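Local coordinates for enhancer of mRNA-decapping protein 3 (Homo sapiens, PDB 2VC8), which binds single-stranded RNA and promotes mRNA decapping and degradation, the chain here being its divergent LSm domain, which mediates DCP1 binding and P-body targeting, at residues 6-17 / 60-70; 20-28 / 38-49. All blocks are in the same frame, centred on the assembly; numbering follows the deposited sequence. Where two conformers were deposited one is given.

How the interactions relate
Both interactions lie in the one curled antiparallel sheet of this LSm domain, their centres about 10 Å apart. Interaction 2 is nested in sequence inside the loop that interaction 1 closes. Strands 11-15 and 22-31 are direct neighbours, so 6-17 pairs with 60-70 on one flank and with 20-28 on the other, while 20-28 passes the sheet on to 38-49. Probable hydrogen bonds join the two contacts, from Ile14 N to Tyr23 O (2.8 Å) and from Val27 N to Ser10 O (2.8 Å). Ser13 OG also packs 3.2 Å from Val22 CG1. By similarity, the region needed for P-body targeting and DCP1A binding includes all four segments.

Interaction 1: 6-17 / 60-70; sequences DWLGSIVSINCG and DITELKILEIP
Strands 11-15 and 63-66 run antiparallel at 162°, 4.6 Å apart at closest approach, with Ser13 and Lys65 as a doubly hydrogen-bonded pair. A classic beta bulge breaks the register at Ile11, whose O accepts from both Leu67 N (2.8 Å) and Glu68 N, both donors approaching from the same face of its carbonyl plane. Next to it, Leu67 CD1 packs against the Val12 backbone. On the side of Val12 and Ile14, the Trp7 indole takes Leu64 CD1 over the centre of its six-membered ring, 4.3 Å from the centroid, a CH-pi contact. In the conformer given, Ile66 CD1 meets the edge of the same ring at CZ3. With CG anti to the backbone N (chi1 -178°), the Leu64 side chain swings toward Trp7, and CD2 touches Trp7 CZ3 and Val12 CG1. Ile14 CG2 packs on Ile61 CG1. At the far end Asn15 OD1 accepts from Gly17 N (2.9 Å) in an Asx turn, while Asn15 O takes Thr62 N. Trp7 O takes Ser10 N across a type II turn and, in one conformer, Ser10 OG as well. Pairing of the first strand with the last, which places 63-66 beside 11-15, is characteristic of the small, strongly bent Sm fold.

Interaction 2: 20-28 / 38-49; sequences LGVYQGRVS and SLTRPFHNGVKC
Rings carry one end of this contact: Tyr23 and His44 form an offset stack, centroids 4.2 Å apart and planes at 10°, with His44 ND1 over the rim of the Tyr23 face and Asn45 ND2 over the other imidazole face. In the conformer given, Cys49 SG meets the edge of the Tyr23 ring near CD2. Among polar contacts, His44 ND1 donates to Val22 O (2.7 Å), the acceptor lying near the imidazole plane although the donor sits 44° above the carbonyl plane. This bond and the stack together fix the ring's rotation, with CG anti to the backbone N (chi1 177°). Replacing His44 by alanine is likely to leave one Tyr23 face without its stacking partner and Val22 O without the imidazole donor. Backbone bonds pair Gln24 with Phe43 in both directions, and Thr40 N reaches Arg26 O (2.9 Å). Water 5 bridges Arg26 N and Thr40 O. Apolar packing sets Leu39 CD2 on Val27 CG2 (3.7 Å) and CD1 on Tyr23 CB. Strand 22-31 thus pairs with 36-39 and, past the corner at Thr40 and Arg41, with 42-44; Phe56 of strand 53-57 meets Tyr23 and Leu39, and strand 11-15 borders the other edge.

Interaction 1: 6-17 / 60-70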
loop_
_atom_site.group_PDB
_atom_site.type_symbol
_atom_site.label_atom_id
_atom_site.label_comp_id
_atom_site.label_asym_id
_atom_site.label_seq_id
_atom_site.Cartn_x
_atom_site.Cartn_y
_atom_site.Cartn_z
ATOM N N ASP A 6 0.968 -8.572 8.706
ATOM C CA ASP A 6 2.354 -8.798 8.343
ATOM C C ASP A 6 2.878 -7.812 7.288
ATOM O O ASP A 6 4.073 -7.541 7.290
ATOM C CB ASP A 6 2.572 -10.252 7.899
ATOM C CG ASP A 6 2.234 -11.251 9.019
ATOM O OD1 ASP A 6 1.947 -10.791 10.160
ATOM O OD2 ASP A 6 2.245 -12.479 8.765
ATOM N N TRP A 7 2.011 -7.253 6.436
ATOM C CA TRP A 7 2.472 -6.278 5.381
ATOM C C TRP A 7 3.060 -4.957 5.972
ATOM O O TRP A 7 3.805 -4.194 5.279
ATOM C CB TRP A 7 1.332 -5.926 4.413
ATOM C CG TRP A 7 0.553 -7.095 3.744
ATOM C CD1 TRP A 7 -0.799 -7.352 3.853
ATOM C CD2 TRP A 7 1.074 -8.118 2.895
ATOM N NE1 TRP A 7 -1.132 -8.464 3.118
ATOM C CE2 TRP A 7 -0.006 -8.954 2.517
ATOM C CE3 TRP A 7 2.345 -8.404 2.397
ATOM C CZ2 TRP A 7 0.164 -10.077 1.693
ATOM C CZ3 TRP A 7 2.511 -9.527 1.569
ATOM C CH2 TRP A 7 1.430 -10.340 1.225
ATOM N N LEU A 8 2.760 -4.654 7.234
ATOM C CA LEU A 8 3.134 -3.369 7.841
ATOM C C LEU A 8 4.606 -3.072 7.697
ATOM O O LEU A 8 5.428 -3.915 8.031
ATOM C CB LEU A 8 2.701 -3.311 9.296
ATOM C CG LEU A 8 2.906 -1.981 10.040
ATOM C CD1 LEU A 8 1.981 -0.826 9.513
ATOM C CD2 LEU A 8 2.721 -2.166 11.530
ATOM N N GLY A 9 4.940 -1.904 7.153
ATOM C CA GLY A 9 6.339 -1.493 7.010
ATOM C C GLY A 9 7.015 -1.926 5.699
ATOM O O GLY A 9 8.143 -1.522 5.394
ATOM N N SER A 10 6.382 -2.825 4.974
ATOM C CA SER A 10 6.889 -3.159 3.650
ATOM C C SER A 10 6.741 -1.987 2.702
ATOM O O SER A 10 6.024 -1.003 2.989
ATOM C CB SER A 10 6.165 -4.363 3.104
ATOM O OG SER A 10 4.818 -4.029 2.941
ATOM N N ILE A 11 7.442 -2.058 1.592
ATOM C CA ILE A 11 7.122 -1.179 0.480
ATOM C C ILE A 11 6.511 -2.055 -0.611
ATOM O O ILE A 11 7.035 -3.096 -0.927
ATOM C CB ILE A 11 8.363 -0.436 -0.102
ATOM C CG1 ILE A 11 9.209 0.279 1.001
ATOM C CG2 ILE A 11 7.950 0.567 -1.185
ATOM C CD1 ILE A 11 10.465 0.987 0.467
ATOM N N VAL A 12 5.374 -1.616 -1.114
ATOM C CA VAL A 12 4.560 -2.448 -2.017
ATOM C C VAL A 12 4.111 -1.671 -3.242
ATOM O O VAL A 12 4.083 -0.453 -3.243
ATOM C CB VAL A 12 3.319 -3.053 -1.311
ATOM C CG1 VAL A 12 3.745 -3.889 -0.131
ATOM C CG2 VAL A 12 2.301 -2.001 -0.942
ATOM N N SER A 13 3.724 -2.412 -4.259
ATOM C CA SER A 13 3.018 -1.901 -5.401
ATOM C C SER A 13 1.649 -2.595 -5.363
ATOM O O SER A 13 1.610 -3.804 -5.312
ATOM C CB SER A 13 3.747 -2.274 -6.675
ATOM O OG SER A 13 3.012 -1.855 -7.792
ATOM N N ILE A 14 0.525 -1.857 -5.290
ATOM C CA ILE A 14 -0.871 -2.372 -5.182
ATOM C C ILE A 14 -1.591 -2.000 -6.520
ATOM O O ILE A 14 -1.743 -0.808 -6.785
ATOM C CB ILE A 14 -1.583 -1.662 -4.005
ATOM C CG1 ILE A 14 -1.029 -2.135 -2.649
ATOM C CG2 ILE A 14 -3.115 -1.893 -3.992
ATOM C CD1 ILE A 14 -1.641 -1.399 -1.477
ATOM N N ASN A 15 -2.002 -2.993 -7.349
ATOM C CA ASN A 15 -2.773 -2.789 -8.556
ATOM C C ASN A 15 -4.228 -2.883 -8.176
ATOM O O ASN A 15 -4.639 -3.881 -7.640
ATOM C CB ASN A 15 -2.424 -3.859 -9.570
ATOM C CG ASN A 15 -2.921 -3.542 -10.942
ATOM O OD1 ASN A 15 -3.929 -2.838 -11.124
ATOM N ND2 ASN A 15 -2.228 -4.089 -11.932
ATOM N N CYS A 16 -4.990 -1.844 -8.450
ATOM C CA CYS A 16 -6.395 -1.840 -8.092
ATOM C C CYS A 16 -7.290 -2.059 -9.299
ATOM O O CYS A 16 -8.533 -1.899 -9.216
ATOM C CB CYS A 16 -6.723 -0.572 -7.327
ATOM S SG CYS A 16 -6.578 -0.812 -5.558
ATOM N N GLY A 17 -6.702 -2.502 -10.389
ATOM C CA GLY A 17 -7.505 -2.857 -11.580
ATOM C C GLY A 17 -7.542 -1.723 -12.577
ATOM O O GLY A 17 -6.991 -0.648 -12.340
ATOM N N ASP A 60 -10.168 -5.029 -3.282
ATOM C CA ASP A 60 -10.029 -4.303 -4.528
ATOM C C ASP A 60 -8.695 -4.483 -5.232
ATOM O O ASP A 60 -8.494 -3.915 -6.298
ATOM C CB ASP A 60 -10.392 -2.860 -4.355
ATOM C CG ASP A 60 -11.826 -2.673 -3.947
ATOM O OD1 ASP A 60 -12.650 -3.509 -4.319
ATOM O OD2 ASP A 60 -12.130 -1.724 -3.269
ATOM N N ILE A 61 -7.757 -5.180 -4.594
ATOM C CA ILE A 61 -6.409 -5.310 -5.121
ATOM C C ILE A 61 -6.342 -6.533 -6.005
ATOM O O ILE A 61 -6.666 -7.617 -5.565
ATOM C CB ILE A 61 -5.423 -5.391 -3.935
ATOM C CG1 ILE A 61 -5.480 -4.112 -3.062
ATOM C CG2 ILE A 61 -4.060 -5.599 -4.460
ATOM C CD1 ILE A 61 -4.645 -4.176 -1.756
ATOM N N THR A 62 -5.848 -6.357 -7.217
ATOM C CA THR A 62 -5.666 -7.474 -8.119
ATOM C C THR A 62 -4.307 -8.103 -8.065
ATOM O O THR A 62 -4.124 -9.286 -8.295
ATOM C CB THR A 62 -5.984 -7.065 -9.569
ATOM O OG1 THR A 62 -5.013 -6.111 -10.047
ATOM C CG2 THR A 62 -7.405 -6.490 -9.713
ATOM N N GLU A 63 -3.289 -7.341 -7.626
ATOM C CA GLU A 63 -1.918 -7.822 -7.451
ATOM C C GLU A 63 -1.221 -6.978 -6.428
ATOM O O GLU A 63 -1.268 -5.732 -6.490
ATOM C CB GLU A 63 -1.084 -7.800 -8.719
ATOM C CG GLU A 63 0.374 -8.373 -8.563
ATOM C CD GLU A 63 1.232 -8.272 -9.793
ATOM O OE1 GLU A 63 0.788 -7.642 -10.799
ATOM O OE2 GLU A 63 2.388 -8.806 -9.760
ATOM N N LEU A 64 -0.505 -7.626 -5.524
ATOM C CA LEU A 64 0.324 -6.905 -4.543
ATOM C C LEU A 64 1.750 -7.373 -4.820
ATOM O O LEU A 64 2.043 -8.553 -4.759
ATOM C CB LEU A 64 -0.099 -7.235 -3.121
ATOM C CG LEU A 64 0.658 -6.496 -1.968
ATOM C CD1 LEU A 64 -0.266 -6.413 -0.757
ATOM C CD2 LEU A 64 1.995 -7.151 -1.630
ATOM N N LYS A 65 2.645 -6.429 -5.124
ATOM C CA LYS A 65 4.057 -6.770 -5.296
ATOM C C LYS A 65 4.806 -6.224 -4.120
ATOM O O LYS A 65 4.662 -5.042 -3.746
ATOM C CB LYS A 65 4.684 -6.261 -6.575
ATOM C CG LYS A 65 3.888 -6.387 -7.845
ATOM C CD LYS A 65 4.705 -5.806 -8.981
ATOM C CE LYS A 65 3.862 -5.491 -10.194
ATOM N NZ LYS A 65 4.714 -4.947 -11.282
ATOM N N ILE A 66 5.641 -7.076 -3.547
ATOM C CA ILE A 66 6.475 -6.695 -2.411
ATOM C C ILE A 66 7.811 -6.153 -2.947
ATOM O O ILE A 66 8.650 -6.933 -3.415
ATOM C CB ILE A 66 6.694 -7.908 -1.467
ATOM C CG1 ILE A 66 5.379 -8.641 -1.157
ATOM C CG2 ILE A 66 7.346 -7.458 -0.143
ATOM C CD1 ILE A 66 5.536 -9.909 -0.318
ATOM N N LEU A 67 7.957 -4.837 -2.937
ATOM C CA LEU A 67 9.187 -4.194 -3.403
ATOM C C LEU A 67 10.312 -4.251 -2.353
ATOM O O LEU A 67 11.459 -4.387 -2.731
ATOM C CB LEU A 67 8.891 -2.749 -3.785
ATOM C CG LEU A 67 7.741 -2.545 -4.790
ATOM C CD1 LEU A 67 7.459 -1.030 -5.013
ATOM C CD2 LEU A 67 7.971 -3.323 -6.065
ATOM N N GLU A 68 9.943 -4.182 -1.089
ATOM C CA GLU A 68 10.902 -4.310 0.024
ATOM C C GLU A 68 10.153 -4.931 1.164
ATOM O O GLU A 68 9.043 -4.490 1.485
ATOM C CB GLU A 68 11.437 -2.916 0.468
ATOM C CG GLU A 68 12.751 -2.929 1.315
ATOM C CD GLU A 68 13.976 -3.280 0.484
ATOM O OE1 GLU A 68 14.098 -2.764 -0.645
ATOM O OE2 GLU A 68 14.826 -4.078 0.947
ATOM N N ILE A 69 10.742 -5.906 1.822
ATOM C CA ILE A 69 10.176 -6.495 3.016
ATOM C C ILE A 69 10.280 -5.566 4.199
ATOM O O ILE A 69 11.086 -4.652 4.155
ATOM C CB ILE A 69 10.763 -7.882 3.313
ATOM C CG1 ILE A 69 12.216 -7.797 3.740
ATOM C CG2 ILE A 69 10.569 -8.844 2.098
ATOM C CD1 ILE A 69 12.842 -9.141 4.120
ATOM N N PRO A 70 9.470 -5.789 5.240
ATOM C CA PRO A 70 9.631 -4.956 6.410
ATOM C C PRO A 70 10.983 -5.162 7.036
ATOM O O PRO A 70 11.489 -6.279 7.071
ATOM C CB PRO A 70 8.557 -5.470 7.351
ATOM C CG PRO A 70 7.546 -6.088 6.471
ATOM C CD PRO A 70 8.386 -6.787 5.467
HETATM O O HOH W 1 10.514 -1.975 3.932
HETATM O O HOH W 2 1.107 -4.162 -8.149
HETATM O O HOH W 3 0.634 -4.864 -10.801
#

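Interaction 2: 20-28 / 38-49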
loop_
_atom_site.group_PDB
_atom_site.type_symbol
_atom_site.label_atom_id
_atom_site.label_comp_id
_atom_site.label_asym_id
_atom_site.label_seq_id
_atom_site.Cartn_x
_atom_site.Cartn_y
_atom_site.Cartn_z
ATOM N N LEU A 20 -8.453 2.311 -11.548
ATOM C CA LEU A 20 -7.564 3.144 -10.707
ATOM C C LEU A 20 -6.077 2.929 -10.915
ATOM O O LEU A 20 -5.252 3.812 -10.555
ATOM C CB LEU A 20 -7.863 2.936 -9.229
ATOM C CG LEU A 20 -9.141 3.557 -8.689
ATOM C CD1 LEU A 20 -9.241 3.265 -7.202
ATOM C CD2 LEU A 20 -9.154 5.009 -8.947
ATOM N N GLY A 21 -5.696 1.774 -11.420
ATOM C CA GLY A 21 -4.282 1.527 -11.699
ATOM C C GLY A 21 -3.460 1.219 -10.440
ATOM O O GLY A 21 -3.951 0.611 -9.485
ATOM N N VAL A 22 -2.172 1.590 -10.501
ATOM C CA VAL A 22 -1.171 1.031 -9.635
ATOM C C VAL A 22 -0.651 2.133 -8.721
ATOM O O VAL A 22 -0.394 3.288 -9.170
ATOM C CB VAL A 22 -0.039 0.411 -10.438
ATOM C CG1 VAL A 22 1.081 -0.108 -9.565
ATOM C CG2 VAL A 22 -0.610 -0.727 -11.295
ATOM N N TYR A 23 -0.513 1.821 -7.438
ATOM C CA TYR A 23 0.021 2.728 -6.411
ATOM C C TYR A 23 1.191 2.058 -5.745
ATOM O O TYR A 23 1.099 0.854 -5.434
ATOM C CB TYR A 23 -1.076 3.077 -5.393
ATOM C CG TYR A 23 -2.215 3.803 -6.035
ATOM C CD1 TYR A 23 -3.170 3.095 -6.748
ATOM C CD2 TYR A 23 -2.295 5.176 -6.021
ATOM C CE1 TYR A 23 -4.187 3.687 -7.429
ATOM C CE2 TYR A 23 -3.380 5.819 -6.712
ATOM C CZ TYR A 23 -4.246 5.031 -7.429
ATOM O OH TYR A 23 -5.253 5.661 -8.102
ATOM N N GLN A 24 2.258 2.808 -5.499
ATOM C CA GLN A 24 3.403 2.240 -4.836
ATOM C C GLN A 24 3.765 3.075 -3.597
ATOM O O GLN A 24 3.665 4.288 -3.623
ATOM C CB GLN A 24 4.626 2.173 -5.749
ATOM C CG GLN A 24 4.332 1.546 -7.090
ATOM C CD GLN A 24 5.564 1.114 -7.848
ATOM O OE1 GLN A 24 6.609 1.741 -7.757
ATOM N NE2 GLN A 24 5.427 0.060 -8.638
ATOM N N GLY A 25 4.125 2.422 -2.507
ATOM C CA GLY A 25 4.478 3.138 -1.295
ATOM C C GLY A 25 4.750 2.273 -0.127
ATOM O O GLY A 25 4.539 1.066 -0.158
ATOM N N ARG A 26 5.232 2.874 0.927
ATOM C CA ARG A 26 5.325 2.209 2.189
ATOM C C ARG A 26 3.985 1.928 2.860
ATOM O O ARG A 26 3.153 2.826 2.958
ATOM C CB ARG A 26 6.204 3.098 3.073
ATOM C CG ARG A 26 6.329 2.574 4.492
ATOM C CD ARG A 26 7.512 1.839 4.750
ATOM N NE ARG A 26 8.713 2.642 4.526
ATOM C CZ ARG A 26 9.906 2.087 4.380
ATOM N NH1 ARG A 26 10.065 0.764 4.432
ATOM N NH2 ARG A 26 10.949 2.840 4.142
ATOM N N VAL A 27 3.815 0.714 3.365
ATOM C CA VAL A 27 2.621 0.310 4.111
ATOM C C VAL A 27 2.708 0.882 5.524
ATOM O O VAL A 27 3.555 0.435 6.340
ATOM C CB VAL A 27 2.407 -1.213 4.152
ATOM C CG1 VAL A 27 1.172 -1.566 4.949
ATOM C CG2 VAL A 27 2.292 -1.734 2.703
ATOM N N SER A 28 1.895 1.900 5.772
ATOM C CA SER A 28 1.861 2.579 7.055
ATOM C C SER A 28 0.855 2.035 8.004
ATOM O O SER A 28 0.915 2.335 9.190
ATOM C CB SER A 28 1.580 4.056 6.847
ATOM O OG SER A 28 0.417 4.251 6.056
ATOM N N SER A 38 -2.980 0.701 4.084
ATOM C CA SER A 38 -2.699 2.150 3.861
ATOM C C SER A 38 -1.295 2.359 3.417
ATOM O O SER A 38 -0.355 1.757 4.001
ATOM C CB SER A 38 -2.941 2.933 5.153
ATOM O OG SER A 38 -4.276 2.721 5.657
ATOM N N LEU A 39 -1.118 3.202 2.402
ATOM C CA LEU A 39 0.197 3.611 1.904
ATOM C C LEU A 39 0.453 5.073 2.223
ATOM O O LEU A 39 -0.403 5.911 2.083
ATOM C CB LEU A 39 0.304 3.445 0.396
ATOM C CG LEU A 39 0.025 2.051 -0.183
ATOM C CD1 LEU A 39 0.290 2.079 -1.651
ATOM C CD2 LEU A 39 0.794 0.922 0.601
ATOM N N THR A 40 1.658 5.351 2.709
ATOM C CA THR A 40 2.032 6.740 2.934
ATOM C C THR A 40 2.815 7.286 1.726
ATOM O O THR A 40 3.604 6.600 1.087
ATOM C CB THR A 40 2.697 7.012 4.350
ATOM O OG1 THR A 40 3.431 8.264 4.340
ATOM C CG2 THR A 40 3.580 5.861 4.791
ATOM N N ARG A 41 2.524 8.519 1.406
ATOM C CA ARG A 41 3.202 9.207 0.316
ATOM C C ARG A 41 3.279 8.355 -0.956
ATOM O O ARG A 41 4.368 8.217 -1.536
ATOM C CB ARG A 41 4.632 9.631 0.758
ATOM C CG ARG A 41 4.609 10.592 1.934
ATOM C CD ARG A 41 5.959 11.213 2.192
ATOM N NE ARG A 41 6.507 10.690 3.419
ATOM C CZ ARG A 41 7.510 9.821 3.528
ATOM N NH1 ARG A 41 8.155 9.306 2.456
ATOM N NH2 ARG A 41 7.860 9.458 4.751
ATOM N N PRO A 42 2.178 7.749 -1.378
ATOM C CA PRO A 42 2.290 6.871 -2.497
ATOM C C PRO A 42 2.517 7.592 -3.807
ATOM O O PRO A 42 2.241 8.783 -3.937
ATOM C CB PRO A 42 0.915 6.185 -2.555
ATOM C CG PRO A 42 0.045 7.137 -1.955
ATOM C CD PRO A 42 0.804 7.892 -0.888
ATOM N N PHE A 43 3.072 6.856 -4.749
ATOM C CA PHE A 43 3.248 7.214 -6.143
ATOM C C PHE A 43 2.187 6.477 -6.976
ATOM O O PHE A 43 1.789 5.366 -6.674
ATOM C CB PHE A 43 4.632 6.776 -6.644
ATOM C CG PHE A 43 5.684 7.853 -6.605
ATOM C CD1 PHE A 43 6.021 8.397 -5.419
ATOM C CD2 PHE A 43 6.343 8.259 -7.751
ATOM C CE1 PHE A 43 6.987 9.451 -5.349
ATOM C CE2 PHE A 43 7.325 9.268 -7.681
ATOM C CZ PHE A 43 7.623 9.839 -6.479
ATOM N N HIS A 44 1.824 7.125 -8.050
ATOM C CA HIS A 44 0.915 6.672 -9.040
ATOM C C HIS A 44 1.335 7.320 -10.383
ATOM O O HIS A 44 1.571 8.531 -10.432
ATOM C CB HIS A 44 -0.506 7.116 -8.617
ATOM C CG HIS A 44 -1.563 6.754 -9.605
ATOM N ND1 HIS A 44 -1.915 5.440 -9.854
ATOM C CD2 HIS A 44 -2.351 7.514 -10.398
ATOM C CE1 HIS A 44 -2.872 5.411 -10.770
ATOM N NE2 HIS A 44 -3.159 6.654 -11.104
ATOM N N ASN A 45 1.519 6.512 -11.424
ATOM C CA ASN A 45 1.908 6.951 -12.793
ATOM C C ASN A 45 3.272 7.688 -12.734
ATOM O O ASN A 45 3.460 8.661 -13.457
ATOM C CB ASN A 45 0.800 7.841 -13.410
ATOM C CG ASN A 45 -0.547 7.118 -13.506
ATOM O OD1 ASN A 45 -1.624 7.742 -13.698
ATOM N ND2 ASN A 45 -0.502 5.803 -13.334
ATOM N N GLY A 46 4.187 7.252 -11.845
ATOM C CA GLY A 46 5.529 7.854 -11.748
ATOM C C GLY A 46 5.556 9.180 -11.067
ATOM O O GLY A 46 6.613 9.845 -11.041
ATOM N N VAL A 47 4.431 9.615 -10.471
ATOM C CA VAL A 47 4.472 10.833 -9.700
ATOM C C VAL A 47 3.818 10.637 -8.353
ATOM O O VAL A 47 2.960 9.765 -8.156
ATOM C CB VAL A 47 3.807 11.986 -10.453
ATOM C CG1 VAL A 47 4.353 12.087 -11.908
ATOM C CG2 VAL A 47 2.354 11.816 -10.472
ATOM N N LYS A 48 4.296 11.385 -7.372
ATOM C CA LYS A 48 3.854 11.331 -6.005
ATOM C C LYS A 48 2.454 11.844 -6.005
ATOM O O LYS A 48 2.119 12.869 -6.623
ATOM C CB LYS A 48 4.748 12.169 -5.061
ATOM C CG LYS A 48 4.431 11.932 -3.624
ATOM C CD LYS A 48 5.430 12.418 -2.579
ATOM C CE LYS A 48 5.710 13.866 -2.659
ATOM N NZ LYS A 48 4.537 14.651 -2.277
ATOM N N CYS A 49 1.582 11.087 -5.356
ATOM C CA CYS A 49 0.208 11.525 -5.181
ATOM C C CYS A 49 0.178 12.810 -4.398
ATOM O O CYS A 49 1.019 13.065 -3.551
ATOM C CB CYS A 49 -0.645 10.460 -4.460
ATOM S SG CYS A 49 -0.755 8.959 -5.376
HETATM O O HOH W 4 1.288 3.793 -11.472
HETATM O O HOH W 5 6.095 5.679 0.332
#